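Local coordinates for protein histidine acid phosphatase (Bifidobacterium longum subsp. infantis, PDB 6RXD) that removes phosphate from inositol hexakisphosphate (phytate) as a histidine acid phytase, and probably also acts on lower inositol phosphates and 2,3-bisphosphoglycerate, at residues V235-K238 against R239-D243; K297-S300 against E301-A305. All blocks are in the same frame, centred on the assembly; numbering follows the deposited sequence. Where two conformers were deposited one is given.

Interaction 1: residues V235-K238 against R239-D243; sequences VDVK and RASHD. With ZN (zinc ion), chain C.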
loop_
_atom_site.group_PDB
_atom_site.type_symbol
_atom_site.label_atom_id
_atom_site.label_comp_id
_atom_site.label_asym_id
_atom_site.label_seq_id
_atom_site.Cartn_x
_atom_site.Cartn_y
_atom_site.Cartn_z
ATOM N N VAL A 235 23.643 -13.597 -6.001
ATOM C CA VAL A 235 24.238 -13.781 -7.325
ATOM C C VAL A 235 23.179 -14.004 -8.401
ATOM O O VAL A 235 23.338 -13.574 -9.550
ATOM C CB VAL A 235 25.256 -14.948 -7.315
ATOM C CG1 VAL A 235 25.782 -15.226 -8.709
ATOM C CG2 VAL A 235 26.402 -14.632 -6.369
ATOM N N ASP A 236 22.092 -14.680 -8.040
ATOM C CA ASP A 236 21.028 -14.945 -9.003
ATOM C C ASP A 236 20.275 -13.676 -9.432
ATOM O O ASP A 236 19.825 -13.578 -10.582
ATOM C CB ASP A 236 20.062 -16.012 -8.484
ATOM C CG ASP A 236 20.693 -17.397 -8.445
ATOM O OD1 ASP A 236 20.157 -18.276 -7.741
ATOM O OD2 ASP A 236 21.729 -17.601 -9.115
ATOM N N VAL A 237 20.156 -12.702 -8.533
ATOM C CA VAL A 237 19.578 -11.414 -8.920
ATOM C C VAL A 237 20.508 -10.708 -9.909
ATOM O O VAL A 237 20.050 -10.099 -10.884
ATOM C CB VAL A 237 19.251 -10.512 -7.707
ATOM C CG1 VAL A 237 18.824 -9.124 -8.174
ATOM C CG2 VAL A 237 18.141 -11.134 -6.859
ATOM N N LYS A 238 21.816 -10.813 -9.677
ATOM C CA LYS A 238 22.782 -10.221 -10.600
ATOM C C LYS A 238 22.718 -10.911 -11.959
ATOM O O LYS A 238 22.810 -10.266 -13.008
ATOM C CB LYS A 238 24.191 -10.251 -10.005
ATOM C CG LYS A 238 24.323 -9.295 -8.819
ATOM C CD LYS A 238 25.688 -9.343 -8.163
ATOM C CE LYS A 238 25.715 -8.423 -6.948
ATOM N NZ LYS A 238 25.158 -7.079 -7.280
ATOM N N ARG A 239 22.551 -12.229 -11.944
ATOM C CA ARG A 239 22.406 -12.971 -13.193
ATOM C C ARG A 239 21.136 -12.539 -13.923
ATOM O O ARG A 239 21.158 -12.324 -15.134
ATOM C CB ARG A 239 22.395 -14.483 -12.938
ATOM C CG ARG A 239 23.740 -15.030 -12.512
ATOM C CD ARG A 239 23.610 -16.435 -11.945
ATOM N NE ARG A 239 23.201 -17.406 -12.954
ATOM C CZ ARG A 239 22.769 -18.632 -12.674
ATOM N NH1 ARG A 239 22.415 -19.453 -13.654
ATOM N NH2 ARG A 239 22.679 -19.032 -11.412
ATOM N N ALA A 240 20.041 -12.385 -13.183
ATOM C CA ALA A 240 18.767 -11.955 -13.761
ATOM C C ALA A 240 18.878 -10.556 -14.335
ATOM O O ALA A 240 18.251 -10.234 -15.342
ATOM C CB ALA A 240 17.676 -11.994 -12.717
ATOM N N SER A 241 19.689 -9.727 -13.690
ATOM C CA SER A 241 19.886 -8.364 -14.165
ATOM C C SER A 241 20.538 -8.372 -15.541
ATOM O O SER A 241 20.121 -7.650 -16.442
ATOM C CB SER A 241 20.760 -7.572 -13.186
ATOM O OG SER A 241 20.103 -7.392 -11.938
ATOM N N HIS A 242 21.580 -9.179 -15.693
ATOM C CA HIS A 242 22.243 -9.291 -16.972
ATOM C C HIS A 242 21.297 -9.861 -18.025
ATOM O O HIS A 242 21.239 -9.370 -19.156
ATOM C CB HIS A 242 23.474 -10.174 -16.865
ATOM C CG HIS A 242 24.161 -10.348 -18.173
ATOM N ND1 HIS A 242 24.974 -9.370 -18.709
ATOM C CD2 HIS A 242 24.108 -11.338 -19.092
ATOM C CE1 HIS A 242 25.420 -9.766 -19.883
ATOM N NE2 HIS A 242 24.906 -10.956 -20.138
ATOM N N ASP A 243 20.565 -10.907 -17.651
ATOM C CA ASP A 243 19.608 -11.559 -18.541
ATOM C C ASP A 243 18.611 -10.548 -19.111
ATOM O O ASP A 243 18.371 -10.477 -20.327
ATOM C CB ASP A 243 18.870 -12.645 -17.755
ATOM C CG ASP A 243 18.130 -13.620 -18.644
ATOM O OD1 ASP A 243 18.792 -14.447 -19.301
ATOM O OD2 ASP A 243 16.884 -13.577 -18.661
HETATM ZN ZN ZN C . 24.677 -12.240 -21.885
#
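Val235 to Lys238 lend their carbonyl oxygens to the amides of Arg239 to His242, four residues on in each case, so the two segments are successive turns at the start of alpha-helix 235-245. The bond from Arg239 N to Val235 O is 2.9 Å, and that from His242 N to Lys238 O is a little longer at 3.1 Å.

Val237 O has a second donor, Ser241 OG, at 2.9 Å. With OG turned beside its own backbone N and opposite its carbonyl carbon (chi1 -66°), the short serine side chain reaches back to the preceding turn. OG and Ser241 N then grip the oxygen from opposite faces of the carbonyl plane. This suits serine to a buried helix position, where its hydroxyl needs a local acceptor; Val237 and Ala240, also buried, bring no polar group and pack against helix 339-357.

On the exposed side, Asp236 and Arg239 run side by side, three residues apart. Arg239 NH2 lies 2.9 Å from Asp236 OD2 in a salt bridge whose hydrogen bond is weak and bent. The carboxylate and guanidinium planes are turned 67° apart. Arg239 was modelled in two conformers, so this pairing describes one of them. Its aliphatic part also passes Val235, with CD 4.1 Å from CG1.

His242 swings its ring away from this turn. Its ND1 is satisfied by Glu301 OE2, while the other ring nitrogen, NE2, binds a zinc ion at 2.2 Å, a site that Glu251 shares.

Interaction 2: residues K297-S300 against E301-A305; sequences KIKS and EYDAA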
loop_
_atom_site.group_PDB
_atom_site.type_symbol
_atom_site.label_atom_id
_atom_site.label_comp_id
_atom_site.label_asym_id
_atom_site.label_seq_id
_atom_site.Cartn_x
_atom_site.Cartn_y
_atom_site.Cartn_z
ATOM N N LYS A 297 21.808 7.459 -9.664
ATOM C CA LYS A 297 22.752 6.933 -10.646
ATOM C C LYS A 297 22.532 5.477 -11.053
ATOM O O LYS A 297 21.874 4.707 -10.346
ATOM C CB LYS A 297 24.180 7.087 -10.114
ATOM C CG LYS A 297 24.451 6.347 -8.811
ATOM C CD LYS A 297 25.755 6.879 -8.210
ATOM C CE LYS A 297 25.811 6.738 -6.705
ATOM N NZ LYS A 297 27.014 7.465 -6.185
ATOM N N ILE A 298 23.073 5.126 -12.219
ATOM C CA ILE A 298 23.174 3.740 -12.664
ATOM C C ILE A 298 24.670 3.438 -12.782
ATOM O O ILE A 298 25.378 4.088 -13.562
ATOM C CB ILE A 298 22.483 3.520 -14.041
ATOM C CG1 ILE A 298 20.956 3.548 -13.901
ATOM C CG2 ILE A 298 22.919 2.200 -14.672
ATOM C CD1 ILE A 298 20.201 3.507 -15.266
ATOM N N LYS A 299 25.172 2.480 -12.004
ATOM C CA LYS A 299 26.595 2.154 -12.105
ATOM C C LYS A 299 26.850 0.667 -12.286
ATOM O O LYS A 299 27.993 0.219 -12.310
ATOM C CB LYS A 299 27.393 2.702 -10.914
ATOM C CG LYS A 299 27.159 1.983 -9.605
ATOM C CD LYS A 299 26.181 2.751 -8.738
ATOM C CE LYS A 299 25.903 2.026 -7.430
ATOM N NZ LYS A 299 26.540 2.699 -6.266
ATOM N N SER A 300 25.783 -0.097 -12.459
ATOM C CA SER A 300 25.927 -1.523 -12.657
ATOM C C SER A 300 24.727 -2.053 -13.393
ATOM O O SER A 300 23.702 -1.369 -13.484
ATOM C CB SER A 300 25.972 -2.238 -11.315
ATOM O OG SER A 300 24.740 -2.060 -10.647
ATOM N N GLU A 301 24.830 -3.295 -13.867
ATOM C CA GLU A 301 23.666 -3.959 -14.457
ATOM C C GLU A 301 22.509 -4.084 -13.473
ATOM O O GLU A 301 21.357 -3.906 -13.855
ATOM C CB GLU A 301 24.014 -5.350 -14.998
ATOM C CG GLU A 301 24.901 -5.338 -16.232
ATOM C CD GLU A 301 25.319 -6.733 -16.643
ATOM O OE1 GLU A 301 25.396 -7.619 -15.765
ATOM O OE2 GLU A 301 25.564 -6.962 -17.843
ATOM N N TYR A 302 22.810 -4.415 -12.219
ATOM C CA TYR A 302 21.780 -4.437 -11.191
ATOM C C TYR A 302 20.981 -3.134 -11.163
ATOM O O TYR A 302 19.757 -3.169 -11.158
ATOM C CB TYR A 302 22.368 -4.739 -9.801
ATOM C CG TYR A 302 21.371 -4.626 -8.659
ATOM C CD1 TYR A 302 20.726 -5.750 -8.167
ATOM C CD2 TYR A 302 21.072 -3.395 -8.083
ATOM C CE1 TYR A 302 19.805 -5.651 -7.129
ATOM C CE2 TYR A 302 20.157 -3.284 -7.050
ATOM C CZ TYR A 302 19.531 -4.417 -6.576
ATOM O OH TYR A 302 18.621 -4.311 -5.548
ATOM N N ASP A 303 21.667 -1.992 -11.136
ATOM C CA ASP A 303 20.978 -0.706 -11.104
ATOM C C ASP A 303 20.072 -0.503 -12.304
ATOM O O ASP A 303 18.927 -0.062 -12.151
ATOM C CB ASP A 303 21.988 0.447 -11.093
ATOM C CG ASP A 303 22.745 0.555 -9.794
ATOM O OD1 ASP A 303 22.341 -0.060 -8.780
ATOM O OD2 ASP A 303 23.749 1.291 -9.797
ATOM N N ALA A 304 20.586 -0.777 -13.498
ATOM C CA ALA A 304 19.794 -0.564 -14.709
ATOM C C ALA A 304 18.592 -1.498 -14.766
ATOM O O ALA A 304 17.484 -1.068 -15.106
ATOM C CB ALA A 304 20.657 -0.713 -15.964
ATOM N N ALA A 305 18.794 -2.768 -14.415
ATOM C CA ALA A 305 17.708 -3.743 -14.470
ATOM C C ALA A 305 16.632 -3.429 -13.434
ATOM O O ALA A 305 15.432 -3.535 -13.720
ATOM C CB ALA A 305 18.242 -5.175 -14.285
#
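The carboxylate of Asp303 is approached by Ser300 over one face and by Lys299 at an oxygen. Ser300 OG stands above the plane, 3.4 Å from Asp303 CG, whereas the backbone N of Lys299 reaches OD2 on its anti lone pair, a nearly straight bond of 2.9 Å. The second oxygen, OD1, lies at the edge of the Tyr302 ring and in its plane, 3.6 Å from Tyr302 CD2.

This is the start of a helix, with Ser300 as N-cap. Its OG sits between its own backbone N and carbonyl carbon (chi1 64°), a position from which it accepts from Asp303 N at 3.1 Å with an angle of 167°. Serine suits the place because its short hydroxyl can stand in for the carbonyl missing before the first turn. Ser300 O in turn takes the amide of Ala304 at 3.2 Å, opening the helical pattern. Asp303, third residue of the helix, answers by accepting the amide of Lys299, the residue before the cap; its negative charge probably interacts favourably with the positive end of the helix dipole. The Lys299 side chain, deposited in two conformers, bends past OD2, and its exact fit there is doubtful.

Next to the cap, Ile298 CG2 packs 3.9 Å from Ala304 CB, a small residue that lets the strand come close. Ile298 continues onto Leu58 and Leu59 of helix 55-69 and pairs by its backbone with Trp264, so this corner carries the chain from the two-stranded sheet of 264-265 and 297-298 into helix 301-317.

In the fold
Interaction 1 comes first along the chain and interaction 2 follows; their centres are about 11 Å apart, on the same side of the protein and well away from its centre. The first lies in helix 235-245, the second where strand 297-298 gives way to helix 301-317, and the two helices touch directly. Ser241 CA packs 3.6 Å from Ala305 CB, alanine allowing this close approach, and Val237 CG1 meets the Tyr302 ring. A probable hydrogen bond of 2.6 Å joins His242 ND1 to Glu301 OE2, by which Glu301 probably orients this zinc-binding histidine from the second shell. Glu301 is also a known zinc-binding residue of this protein, though it holds no zinc in this chain.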